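Local coordinates for protein glycosyl hydrolase (PDB 3QC2) that is a glycosyl hydrolase-family protein, probably with the five-bladed beta-propeller fold of its clan, at residues Lys10-Ala15 against Thr300-Pro305; Ile46-Asn51 against Tyr69-Lys74; Gly63-Leu68 against Gly328-Lys333; Asn281-Gly286 against Asp321-Ile326. All coordinates share one frame; numbering follows the deposited sequence. Where two conformers were deposited one is given.

The four contacts spread across a beta-rich chain with very little helix, consistent with a five-bladed beta-propeller. Contacts 1 and 2 lie on opposite sides of the chain's centre, 36 Å apart between their own centres, and contact 2 is nested in the sequence loop that contact 1 closes. Contact 3 joins strand 64-72, shared with contact 2, to strand 324-332, shared with contact 4, which is nested inside its loop. Contacts 1 and 4, with centres 17 Å apart, touch through P305 against A284 and A285 and use the neighbouring strands 298-301 and 283-290. Contacts 1 and 3 span 285 and 260 residues, contact 3 bringing the first and last sheets along the chain together.

Contact 1 (Lys10-Ala15 against Thr300-Pro305); sequences KLPDWA and TRLDEP
L11 reaches L302 through one methyl on each side, CD2 of L11 lying 4.0 Å from CD1 of L302. Its CG stands anti to the carbonyl carbon (chi1 -67°), which brings the CD2 branch to the other segment although the CB bond itself does not aim there. Next along the segment, the P12 ring meets the second methyl of the same leucine. P12 CD is 3.4 Å from L302 CD2, shorter than usual carbon contact, and P12 CG is 3.6 Å from that methyl, so this corner of the ring is tightly packed. P12 also opens a type I beta turn that ends at A15, as seen from the A15 N to P12 O hydrogen bond of 3.2 Å. By its packing against T300 and L302, this N-terminal loop lies on the end of strand 298-301, part of a mixed sheet in a fold consistent with a beta-propeller, where T300 and L302 pair through their backbones with L289 and Q287 of strand 283-290. W14, third residue of the turn, directs its indole toward the strand, with CG lodged between backbone N and carbonyl carbon (chi1 58°). T300 CG2 lies obliquely against the CZ2, CE2 and NE1 side of the indole, 3.7 Å from W14 CZ2. L302 CD2 approaches CZ2 and CH2, also obliquely, at 3.9 Å from W14 CZ2. L289 and V262 touch this indole as well. A15 closes the segment with its CB 4.3 Å from L302 CD2, on the same indole face that P12 CG lies against, both offset toward the rim.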
loop_
_atom_site.group_PDB
_atom_site.type_symbol
_atom_site.label_atom_id
_atom_site.label_comp_id
_atom_site.label_asym_id
_atom_site.label_seq_id
_atom_site.Cartn_x
_atom_site.Cartn_y
_atom_site.Cartn_z
ATOM N N LYS A 10 9.419 -0.100 22.401
ATOM C CA LYS A 10 9.916 -1.480 22.259
ATOM C C LYS A 10 8.994 -2.305 21.408
ATOM O O LYS A 10 7.781 -2.270 21.587
ATOM C CB LYS A 10 10.075 -2.163 23.642
ATOM C CG LYS A 10 11.153 -1.556 24.531
ATOM C CD LYS A 10 11.341 -2.367 25.834
ATOM N N LEU A 11 9.571 -3.048 20.479
ATOM C CA LEU A 11 8.810 -3.912 19.606
ATOM C C LEU A 11 8.888 -5.349 20.094
ATOM O O LEU A 11 9.923 -5.777 20.609
ATOM C CB LEU A 11 9.356 -3.856 18.173
ATOM C CG LEU A 11 9.218 -2.552 17.388
ATOM C CD1 LEU A 11 9.991 -2.651 16.080
ATOM C CD2 LEU A 11 7.762 -2.216 17.127
ATOM N N PRO A 12 7.788 -6.108 19.934
ATOM C CA PRO A 12 7.837 -7.519 20.275
ATOM C C PRO A 12 8.729 -8.255 19.243
ATOM O O PRO A 12 8.930 -7.739 18.118
ATOM C CB PRO A 12 6.379 -7.958 20.169
ATOM C CG PRO A 12 5.769 -7.019 19.217
ATOM C CD PRO A 12 6.468 -5.712 19.405
ATOM N N ASP A 13 9.238 -9.440 19.612
ATOM C CA ASP A 13 10.178 -10.197 18.739
ATOM C C ASP A 13 9.614 -10.675 17.383
ATOM O O ASP A 13 10.380 -11.108 16.526
ATOM C CB ASP A 13 10.822 -11.382 19.505
ATOM C CG ASP A 13 9.801 -12.456 19.933
ATOM O OD1 ASP A 13 8.605 -12.373 19.534
ATOM O OD2 ASP A 13 10.203 -13.389 20.681
ATOM N N TRP A 14 8.298 -10.595 17.193
ATOM C CA TRP A 14 7.675 -11.006 15.898
ATOM C C TRP A 14 7.568 -9.864 14.864
ATOM O O TRP A 14 7.460 -10.112 13.670
ATOM C CB TRP A 14 6.285 -11.621 16.134
ATOM C CG TRP A 14 5.317 -10.709 16.840
ATOM C CD1 TRP A 14 5.019 -10.704 18.180
ATOM C CD2 TRP A 14 4.522 -9.677 16.250
ATOM N NE1 TRP A 14 4.085 -9.728 18.453
ATOM C CE2 TRP A 14 3.766 -9.085 17.286
ATOM C CE3 TRP A 14 4.367 -9.200 14.950
ATOM C CZ2 TRP A 14 2.879 -8.042 17.054
ATOM C CZ3 TRP A 14 3.493 -8.164 14.725
ATOM C CH2 TRP A 14 2.759 -7.594 15.770
ATOM N N ALA A 15 7.599 -8.620 15.337
ATOM C CA ALA A 15 7.434 -7.444 14.467
ATOM C C ALA A 15 8.708 -7.043 13.708
ATOM O O ALA A 15 9.806 -7.346 14.128
ATOM C CB ALA A 15 6.921 -6.248 15.300
ATOM N N THR A 300 -2.550 -10.711 17.611
ATOM C CA THR A 300 -2.321 -9.442 18.303
ATOM C C THR A 300 -1.930 -8.350 17.346
ATOM O O THR A 300 -1.727 -8.602 16.163
ATOM C CB THR A 300 -1.180 -9.596 19.342
ATOM O OG1 THR A 300 -0.994 -8.368 20.072
ATOM C CG2 THR A 300 0.153 -10.012 18.629
ATOM N N ARG A 301 -1.870 -7.121 17.858
ATOM C CA ARG A 301 -1.372 -5.967 17.095
ATOM C C ARG A 301 -0.583 -5.071 18.034
ATOM O O ARG A 301 -0.697 -5.194 19.260
ATOM C CB ARG A 301 -2.494 -5.172 16.412
ATOM C CG ARG A 301 -3.603 -4.689 17.338
ATOM C CD ARG A 301 -4.609 -3.812 16.592
ATOM N NE ARG A 301 -5.961 -3.986 17.122
ATOM C CZ ARG A 301 -7.056 -3.388 16.645
ATOM N NH1 ARG A 301 -6.981 -2.514 15.651
ATOM N NH2 ARG A 301 -8.228 -3.655 17.185
ATOM N N LEU A 302 0.226 -4.180 17.457
ATOM C CA LEU A 302 1.018 -3.261 18.231
ATOM C C LEU A 302 0.086 -2.212 18.824
ATOM O O LEU A 302 -0.812 -1.723 18.145
ATOM C CB LEU A 302 2.080 -2.581 17.364
ATOM C CG LEU A 302 3.097 -3.474 16.659
ATOM C CD1 LEU A 302 4.001 -2.641 15.794
ATOM C CD2 LEU A 302 3.926 -4.303 17.664
ATOM N N ASP A 303 0.286 -1.899 20.091
ATOM C CA ASP A 303 -0.511 -0.887 20.783
ATOM C C ASP A 303 -0.068 0.538 20.437
ATOM O O ASP A 303 -0.809 1.474 20.638
ATOM C CB ASP A 303 -0.442 -1.111 22.306
ATOM C CG ASP A 303 -1.148 -2.397 22.741
ATOM O OD1 ASP A 303 -2.037 -2.913 21.975
ATOM O OD2 ASP A 303 -0.826 -2.897 23.836
ATOM N N GLU A 304 1.151 0.674 19.924
ATOM C CA GLU A 304 1.719 1.963 19.527
ATOM C C GLU A 304 2.207 1.822 18.087
ATOM O O GLU A 304 2.682 0.776 17.715
ATOM C CB GLU A 304 2.913 2.305 20.423
ATOM C CG GLU A 304 2.607 2.325 21.911
ATOM C CD GLU A 304 1.700 3.479 22.318
ATOM O OE1 GLU A 304 1.482 4.396 21.500
ATOM O OE2 GLU A 304 1.213 3.475 23.466
ATOM N N PRO A 305 2.094 2.883 17.283
ATOM C CA PRO A 305 2.588 2.772 15.926
ATOM C C PRO A 305 4.128 2.631 15.932
ATOM O O PRO A 305 4.800 3.224 16.780
ATOM C CB PRO A 305 2.146 4.085 15.289
ATOM C CG PRO A 305 2.102 5.034 16.405
ATOM C CD PRO A 305 1.653 4.248 17.596
#

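Contact 2 (Ile46-Asn51 against Tyr69-Lys74); sequences IAWESN and YRAEDK
E49 and Y69 meet through a hydrogen bond of 2.7 Å from Y69 OH to E49 OE1. The carboxylate receives it on its syn side; OE1 lies at the edge of the phenol ring, in its plane, and the two planes are 7° apart. E49 gets there by an extended chain beyond a CG placed between backbone N and carbonyl carbon (chi1 57°). R99 adds a salt bridge to OE1 and a hydrogen bond to the phenol oxygen, holding the pair from outside. W48 crosses Y69 at about a right angle, and its CZ3 lies 3.6 Å from A71 CB; W48 NE1 is bonded to K101 O, and E49 CG covers one face of the indole. The loop between strands 44-46 and 52-61 makes an inverse gamma turn at A47 beside strand 64-72, an inner strand of a four-stranded antiparallel sheet. There S50 OG donates to A47 O over 2.8 Å, in the carbonyl plane and on a lone pair. N51 N reaches E72 O at 3.1 Å. With its CG anti to the backbone N (chi1 -163°), N51 sets OD1 beside K74 CG, 3.7 Å from N51 OD1, while N51 CB is 3.8 Å from K74 CG.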
loop_
_atom_site.group_PDB
_atom_site.type_symbol
_atom_site.label_atom_id
_atom_site.label_comp_id
_atom_site.label_asym_id
_atom_site.label_seq_id
_atom_site.Cartn_x
_atom_site.Cartn_y
_atom_site.Cartn_z
ATOM N N ILE A 46 -0.603 16.643 -20.558
ATOM C CA ILE A 46 -0.784 17.107 -19.181
ATOM C C ILE A 46 0.436 16.816 -18.295
ATOM O O ILE A 46 1.152 15.818 -18.499
ATOM C CB ILE A 46 -2.037 16.461 -18.500
ATOM C CG1 ILE A 46 -1.909 14.929 -18.449
ATOM C CG2 ILE A 46 -3.334 16.880 -19.222
ATOM C CD1 ILE A 46 -3.024 14.281 -17.729
ATOM N N ALA A 47 0.652 17.694 -17.305
ATOM C CA ALA A 47 1.723 17.537 -16.330
ATOM C C ALA A 47 1.236 16.536 -15.284
ATOM O O ALA A 47 0.902 16.897 -14.148
ATOM C CB ALA A 47 2.066 18.872 -15.691
ATOM N N TRP A 48 1.228 15.277 -15.697
ATOM C CA TRP A 48 0.710 14.145 -14.919
ATOM C C TRP A 48 1.279 13.899 -13.474
ATOM O O TRP A 48 0.671 13.153 -12.697
ATOM C CB TRP A 48 0.886 12.862 -15.748
ATOM C CG TRP A 48 2.327 12.451 -15.919
ATOM C CD1 TRP A 48 3.233 12.968 -16.796
ATOM C CD2 TRP A 48 3.010 11.431 -15.193
ATOM N NE1 TRP A 48 4.440 12.341 -16.652
ATOM C CE2 TRP A 48 4.330 11.387 -15.675
ATOM C CE3 TRP A 48 2.633 10.547 -14.180
ATOM C CZ2 TRP A 48 5.285 10.485 -15.177
ATOM C CZ3 TRP A 48 3.583 9.651 -13.684
ATOM C CH2 TRP A 48 4.889 9.630 -14.186
ATOM N N GLU A 49 2.421 14.491 -13.140
ATOM C CA GLU A 49 3.033 14.291 -11.816
ATOM C C GLU A 49 3.513 15.612 -11.195
ATOM O O GLU A 49 4.492 15.637 -10.439
ATOM C CB GLU A 49 4.203 13.285 -11.930
ATOM C CG GLU A 49 5.303 13.688 -12.952
ATOM C CD GLU A 49 6.509 12.697 -13.006
ATOM O OE1 GLU A 49 6.562 11.764 -12.199
ATOM O OE2 GLU A 49 7.407 12.887 -13.864
ATOM N N SER A 50 2.795 16.692 -11.490
ATOM C CA SER A 50 3.170 18.038 -11.041
ATOM C C SER A 50 2.696 18.426 -9.649
ATOM O O SER A 50 3.266 19.324 -9.040
ATOM C CB SER A 50 2.653 19.074 -12.051
ATOM O OG SER A 50 1.251 18.960 -12.224
ATOM N N ASN A 51 1.669 17.754 -9.139
ATOM C CA ASN A 51 1.107 18.109 -7.840
ATOM C C ASN A 51 1.528 17.170 -6.711
ATOM O O ASN A 51 1.930 17.624 -5.651
ATOM C CB ASN A 51 -0.429 18.135 -7.933
ATOM C CG ASN A 51 -1.083 18.886 -6.762
ATOM O OD1 ASN A 51 -0.854 20.086 -6.571
ATOM N ND2 ASN A 51 -1.924 18.182 -5.997
ATOM N N TYR A 69 4.735 4.658 -8.406
ATOM C CA TYR A 69 4.187 5.680 -7.529
ATOM C C TYR A 69 2.928 6.326 -8.080
ATOM O O TYR A 69 2.814 6.561 -9.285
ATOM C CB TYR A 69 5.248 6.759 -7.236
ATOM C CG TYR A 69 5.863 7.436 -8.475
ATOM C CD1 TYR A 69 6.979 6.893 -9.108
ATOM C CD2 TYR A 69 5.336 8.618 -8.983
ATOM C CE1 TYR A 69 7.558 7.518 -10.242
ATOM C CE2 TYR A 69 5.896 9.246 -10.108
ATOM C CZ TYR A 69 7.013 8.689 -10.726
ATOM O OH TYR A 69 7.568 9.296 -11.817
ATOM N N ARG A 70 1.975 6.595 -7.178
ATOM C CA ARG A 70 0.753 7.288 -7.525
ATOM C C ARG A 70 1.102 8.736 -7.806
ATOM O O ARG A 70 1.641 9.411 -6.950
ATOM C CB ARG A 70 -0.250 7.220 -6.370
ATOM C CG ARG A 70 -1.497 8.076 -6.559
ATOM C CD ARG A 70 -2.454 7.933 -5.385
ATOM N NE ARG A 70 -3.591 8.839 -5.499
ATOM C CZ ARG A 70 -4.589 8.931 -4.612
ATOM N NH1 ARG A 70 -4.614 8.156 -3.517
ATOM N NH2 ARG A 70 -5.581 9.806 -4.820
ATOM N N ALA A 71 0.787 9.205 -9.009
ATOM C CA ALA A 71 1.072 10.578 -9.414
ATOM C C ALA A 71 -0.208 11.292 -9.819
ATOM O O ALA A 71 -1.078 10.701 -10.473
ATOM C CB ALA A 71 2.044 10.584 -10.553
ATOM N N GLU A 72 -0.316 12.570 -9.443
ATOM C CA GLU A 72 -1.496 13.383 -9.770
ATOM C C GLU A 72 -1.151 14.740 -10.342
ATOM O O GLU A 72 -0.171 15.380 -9.931
ATOM C CB GLU A 72 -2.357 13.618 -8.520
ATOM C CG GLU A 72 -3.111 12.411 -8.011
ATOM C CD GLU A 72 -3.873 12.703 -6.721
ATOM O OE1 GLU A 72 -3.535 13.692 -6.032
ATOM O OE2 GLU A 72 -4.791 11.939 -6.387
ATOM N N ASP A 73 -1.989 15.164 -11.293
ATOM C CA ASP A 73 -1.876 16.491 -11.931
ATOM C C ASP A 73 -2.674 17.493 -11.085
ATOM O O ASP A 73 -3.339 17.116 -10.115
ATOM C CB ASP A 73 -2.432 16.457 -13.379
ATOM C CG ASP A 73 -2.386 17.856 -14.088
ATOM O OD1 ASP A 73 -1.501 18.684 -13.751
ATOM O OD2 ASP A 73 -3.239 18.110 -14.968
ATOM N N LYS A 74 -2.591 18.779 -11.442
ATOM C CA LYS A 74 -3.357 19.828 -10.746
ATOM C C LYS A 74 -4.777 19.978 -11.404
ATOM O O LYS A 74 -5.439 21.037 -11.261
ATOM C CB LYS A 74 -2.606 21.160 -10.789
ATOM C CG LYS A 74 -1.235 21.142 -10.104
ATOM C CD LYS A 74 -0.498 22.467 -10.369
ATOM C CE LYS A 74 0.937 22.474 -9.816
ATOM N NZ LYS A 74 0.980 22.505 -8.327
HETATM O O HOH W 1 -1.380 11.734 -13.365
#

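Contact 3 (Gly63-Leu68 against Gly328-Lys333); sequences GEIVVL and GMVYFK
Strands 64-68 and 328-332 run antiparallel, with 174° between their directions, but their axes approach no closer than 8.6 Å, a spacing bridged by side chains and too wide for backbone pairing. I65 carries the contact. With its CG1 anti to the carbonyl carbon (chi1 -67°), the longer branch reaches over the phenyl ring of F332: CG1 lies 4.0 Å from the F332 ring centroid and 19° off the ring normal, a CH-pi contact over the face. The terminal methyl continues beyond it, I65 CD1 coming 3.7 Å from F332 CD2. K333 CG lies on the opposite face of the ring, so the phenyl is held between two aliphatic groups. Its edge meets the backbone, F332 CE1 being 3.4 Å from G63 O, which lies near the ring plane. Both branches of I65 touch V330, CG2 to CG2 and CG1 to CG1, each pair 4.1 Å apart, as the two side chains slide past each other in opposite directions. On the flanks, I65 also touches Y337 and Y339 of strand 335-342, while V330 and F332 rest on A58 and L60 of strand 52-61. Each strand therefore contributes to a buried apolar seam between the first and last sheets along the chain, consistent with the packing of neighbouring blades in a beta-propeller, probably where the ring of blades closes.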
loop_
_atom_site.group_PDB
_atom_site.type_symbol
_atom_site.label_atom_id
_atom_site.label_comp_id
_atom_site.label_asym_id
_atom_site.label_seq_id
_atom_site.Cartn_x
_atom_site.Cartn_y
_atom_site.Cartn_z
ATOM N N GLY A 63 17.432 -7.719 -10.221
ATOM C CA GLY A 63 18.422 -7.280 -9.222
ATOM C C GLY A 63 18.307 -5.802 -8.821
ATOM O O GLY A 63 19.254 -5.229 -8.291
ATOM N N GLU A 64 17.140 -5.197 -9.075
ATOM C CA GLU A 64 16.891 -3.780 -8.746
ATOM C C GLU A 64 15.548 -3.605 -8.104
ATOM O O GLU A 64 14.641 -4.403 -8.328
ATOM C CB GLU A 64 16.928 -2.929 -10.013
ATOM C CG GLU A 64 18.290 -2.815 -10.653
ATOM C CD GLU A 64 18.286 -1.921 -11.898
ATOM O OE1 GLU A 64 17.180 -1.617 -12.424
ATOM O OE2 GLU A 64 19.387 -1.535 -12.362
ATOM N N ILE A 65 15.413 -2.551 -7.307
ATOM C CA ILE A 65 14.143 -2.224 -6.683
ATOM C C ILE A 65 13.351 -1.322 -7.622
ATOM O O ILE A 65 13.836 -0.265 -8.009
ATOM C CB ILE A 65 14.333 -1.484 -5.354
ATOM C CG1 ILE A 65 14.972 -2.407 -4.318
ATOM C CG2 ILE A 65 12.964 -0.935 -4.841
ATOM C CD1 ILE A 65 15.231 -1.748 -2.986
ATOM N N VAL A 66 12.143 -1.751 -7.996
ATOM C CA VAL A 66 11.260 -0.952 -8.854
ATOM C C VAL A 66 10.097 -0.424 -8.021
ATOM O O VAL A 66 9.497 -1.159 -7.231
ATOM C CB VAL A 66 10.703 -1.768 -10.036
ATOM C CG1 VAL A 66 9.587 -1.013 -10.743
ATOM C CG2 VAL A 66 11.817 -2.121 -11.022
ATOM N N VAL A 67 9.801 0.852 -8.188
ATOM C CA VAL A 67 8.706 1.479 -7.508
ATOM C C VAL A 67 7.718 2.046 -8.518
ATOM O O VAL A 67 8.118 2.650 -9.504
ATOM C CB VAL A 67 9.197 2.638 -6.572
ATOM C CG1 VAL A 67 8.067 3.618 -6.268
ATOM C CG2 VAL A 67 9.815 2.075 -5.278
ATOM N N LEU A 68 6.433 1.788 -8.286
ATOM C CA LEU A 68 5.365 2.415 -9.050
ATOM C C LEU A 68 4.691 3.367 -8.086
ATOM O O LEU A 68 4.148 2.939 -7.062
ATOM C CB LEU A 68 4.362 1.422 -9.624
ATOM C CG LEU A 68 4.742 0.836 -10.992
ATOM C CD1 LEU A 68 5.921 -0.050 -10.880
ATOM C CD2 LEU A 68 3.555 0.086 -11.563
ATOM N N GLY A 328 4.720 -0.016 0.153
ATOM C CA GLY A 328 5.722 -0.804 -0.599
ATOM C C GLY A 328 6.784 -1.333 0.338
ATOM O O GLY A 328 7.146 -0.667 1.329
HETATM N N MSE A 329 7.318 -2.513 0.028
HETATM C CA MSE A 329 8.299 -3.147 0.895
HETATM C C MSE A 329 9.118 -4.185 0.113
HETATM O O MSE A 329 8.553 -5.047 -0.553
HETATM C CB MSE A 329 7.550 -3.798 2.053
HETATM C CG MSE A 329 8.380 -4.266 3.188
HETATM SE SE MSE A 329 7.208 -4.789 4.688
HETATM C CE MSE A 329 8.596 -5.498 5.845
ATOM N N VAL A 330 10.445 -4.095 0.201
ATOM C CA VAL A 330 11.315 -4.996 -0.544
ATOM C C VAL A 330 12.489 -5.508 0.286
ATOM O O VAL A 330 13.173 -4.738 0.943
ATOM C CB VAL A 330 11.910 -4.296 -1.813
ATOM C CG1 VAL A 330 12.632 -5.307 -2.677
ATOM C CG2 VAL A 330 10.815 -3.589 -2.639
ATOM N N TYR A 331 12.708 -6.822 0.249
ATOM C CA TYR A 331 13.853 -7.431 0.910
ATOM C C TYR A 331 14.955 -7.380 -0.126
ATOM O O TYR A 331 14.903 -8.084 -1.138
ATOM C CB TYR A 331 13.542 -8.859 1.332
ATOM C CG TYR A 331 14.636 -9.518 2.138
ATOM C CD1 TYR A 331 15.090 -8.945 3.320
ATOM C CD2 TYR A 331 15.178 -10.750 1.753
ATOM C CE1 TYR A 331 16.081 -9.553 4.077
ATOM C CE2 TYR A 331 16.159 -11.366 2.509
ATOM C CZ TYR A 331 16.606 -10.763 3.669
ATOM O OH TYR A 331 17.585 -11.358 4.427
ATOM N N PHE A 332 15.950 -6.537 0.121
ATOM C CA PHE A 332 17.009 -6.289 -0.848
ATOM C C PHE A 332 18.344 -6.200 -0.153
ATOM O O PHE A 332 18.509 -5.421 0.774
ATOM C CB PHE A 332 16.680 -4.975 -1.580
ATOM C CG PHE A 332 17.619 -4.633 -2.711
ATOM C CD1 PHE A 332 17.587 -5.360 -3.914
ATOM C CD2 PHE A 332 18.492 -3.549 -2.607
ATOM C CE1 PHE A 332 18.431 -5.033 -4.963
ATOM C CE2 PHE A 332 19.348 -3.211 -3.669
ATOM C CZ PHE A 332 19.315 -3.949 -4.842
ATOM N N LYS A 333 19.299 -7.014 -0.608
ATOM C CA LYS A 333 20.647 -7.048 -0.027
ATOM C C LYS A 333 20.603 -7.228 1.495
ATOM O O LYS A 333 21.223 -6.475 2.239
ATOM C CB LYS A 333 21.437 -5.791 -0.425
ATOM C CG LYS A 333 21.776 -5.748 -1.922
ATOM C CD LYS A 333 22.573 -4.506 -2.294
ATOM C CE LYS A 333 23.174 -4.634 -3.717
ATOM N NZ LYS A 333 23.934 -3.397 -4.146
#

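Contact 4 (Asn281-Gly286 against Asp321-Ile326); sequences NVYAAG and DGTVFI
T323 OG1 accepts the backbone N-H of Y283 across 3.0 Å, nearly straight at 170°. The hydroxyl is anti to the backbone N of T323, which turns it toward Y283; it also lies in the plane of the Y283 ring, at its edge, and T323 OG1 is 3.6 Å from V282 CB. One residue later the return bond is weaker, V324 N to Y283 O at 3.4 Å. From there the strands splay at 36° between their directions, and the contact becomes apolar. F325 presents its edge to the face of Y283 in a T-shaped pair, with ring centroids 5.2 Å apart and planes at 79°. The F325 ring atom CD1 sits over the centre of the tyrosine face. Beyond it A285 CB meets I326 CD1 at 3.7 Å, with I326 further covered by L264, L338 and Y340. Strand 283-290 belongs to a mixed sheet and strand 324-332 to a three-stranded one, so the contact joins the beginnings of strands from two sheets. The chemistry implies that one near-straight bond and one weak one set the alignment at the Y283 end, while the aromatic pair and aliphatic packing take over where the backbones part.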
loop_
_atom_site.group_PDB
_atom_site.type_symbol
_atom_site.label_atom_id
_atom_site.label_comp_id
_atom_site.label_asym_id
_atom_site.label_seq_id
_atom_site.Cartn_x
_atom_site.Cartn_y
_atom_site.Cartn_z
ATOM N N ASN A 281 -6.966 12.516 12.730
ATOM C CA ASN A 281 -7.258 12.353 11.301
ATOM C C ASN A 281 -6.048 12.174 10.385
ATOM O O ASN A 281 -6.061 12.620 9.221
ATOM C CB ASN A 281 -8.111 13.545 10.805
ATOM C CG ASN A 281 -9.406 13.678 11.553
ATOM O OD1 ASN A 281 -10.079 12.677 11.838
ATOM N ND2 ASN A 281 -9.783 14.909 11.869
ATOM N N VAL A 282 -5.009 11.527 10.895
ATOM C CA VAL A 282 -3.814 11.240 10.087
ATOM C C VAL A 282 -3.354 9.823 10.350
ATOM O O VAL A 282 -3.814 9.173 11.303
ATOM C CB VAL A 282 -2.704 12.227 10.347
ATOM C CG1 VAL A 282 -3.114 13.617 9.821
ATOM C CG2 VAL A 282 -2.386 12.265 11.788
ATOM N N TYR A 283 -2.446 9.348 9.506
ATOM C CA TYR A 283 -1.987 7.976 9.564
ATOM C C TYR A 283 -0.647 7.761 10.237
ATOM O O TYR A 283 0.278 8.555 10.085
ATOM C CB TYR A 283 -1.883 7.402 8.148
ATOM C CG TYR A 283 -3.194 7.233 7.413
ATOM C CD1 TYR A 283 -3.940 6.075 7.547
ATOM C CD2 TYR A 283 -3.659 8.208 6.568
ATOM C CE1 TYR A 283 -5.127 5.903 6.856
ATOM C CE2 TYR A 283 -4.852 8.053 5.876
ATOM C CZ TYR A 283 -5.575 6.898 6.023
ATOM O OH TYR A 283 -6.747 6.744 5.337
ATOM N N ALA A 284 -0.567 6.649 10.966
ATOM C CA ALA A 284 0.657 6.166 11.591
ATOM C C ALA A 284 0.609 4.641 11.410
ATOM O O ALA A 284 -0.471 4.031 11.471
ATOM C CB ALA A 284 0.737 6.555 13.037
ATOM N N ALA A 285 1.770 4.043 11.175
ATOM C CA ALA A 285 1.869 2.642 10.826
ATOM C C ALA A 285 1.905 1.678 11.999
ATOM O O ALA A 285 2.601 1.903 12.988
ATOM C CB ALA A 285 3.098 2.421 9.923
ATOM N N GLY A 286 1.160 0.577 11.846
ATOM C CA GLY A 286 1.080 -0.472 12.840
ATOM C C GLY A 286 1.384 -1.826 12.225
ATOM O O GLY A 286 1.702 -1.921 11.051
ATOM N N ASP A 321 1.506 18.541 11.195
ATOM C CA ASP A 321 2.146 17.494 12.018
ATOM C C ASP A 321 2.425 16.219 11.213
ATOM O O ASP A 321 2.789 15.190 11.777
ATOM C CB ASP A 321 1.282 17.191 13.242
ATOM C CG ASP A 321 1.092 18.408 14.130
ATOM O OD1 ASP A 321 2.094 19.115 14.390
ATOM O OD2 ASP A 321 -0.057 18.656 14.571
ATOM N N GLY A 322 2.225 16.300 9.895
ATOM C CA GLY A 322 2.515 15.211 8.988
ATOM C C GLY A 322 1.612 14.000 9.012
ATOM O O GLY A 322 0.746 13.852 9.882
ATOM N N THR A 323 1.833 13.128 8.022
ATOM C CA THR A 323 1.107 11.879 7.892
ATOM C C THR A 323 1.937 10.909 6.972
ATOM O O THR A 323 2.558 11.355 5.990
ATOM C CB THR A 323 -0.340 12.126 7.356
ATOM O OG1 THR A 323 -1.082 10.915 7.373
ATOM C CG2 THR A 323 -0.318 12.664 5.974
ATOM N N VAL A 324 1.994 9.616 7.337
ATOM C CA VAL A 324 2.723 8.604 6.532
ATOM C C VAL A 324 1.814 7.418 6.211
ATOM O O VAL A 324 1.045 6.985 7.050
ATOM C CB VAL A 324 4.030 8.097 7.219
ATOM C CG1 VAL A 324 5.042 9.219 7.324
ATOM C CG2 VAL A 324 3.739 7.482 8.585
ATOM N N PHE A 325 1.918 6.904 4.990
ATOM C CA PHE A 325 1.084 5.790 4.533
ATOM C C PHE A 325 1.978 4.700 3.902
ATOM O O PHE A 325 2.431 4.848 2.760
ATOM C CB PHE A 325 0.057 6.326 3.537
ATOM C CG PHE A 325 -1.017 5.355 3.182
ATOM C CD1 PHE A 325 -2.102 5.175 4.023
ATOM C CD2 PHE A 325 -0.967 4.648 2.007
ATOM C CE1 PHE A 325 -3.122 4.286 3.702
ATOM C CE2 PHE A 325 -1.980 3.758 1.675
ATOM C CZ PHE A 325 -3.061 3.578 2.531
ATOM N N ILE A 326 2.247 3.620 4.667
ATOM C CA ILE A 326 3.124 2.527 4.183
ATOM C C ILE A 326 2.396 1.678 3.165
ATOM O O ILE A 326 1.201 1.389 3.316
ATOM C CB ILE A 326 3.738 1.652 5.336
ATOM C CG1 ILE A 326 2.666 0.926 6.153
ATOM C CG2 ILE A 326 4.592 2.510 6.250
ATOM C CD1 ILE A 326 3.248 -0.071 7.183
#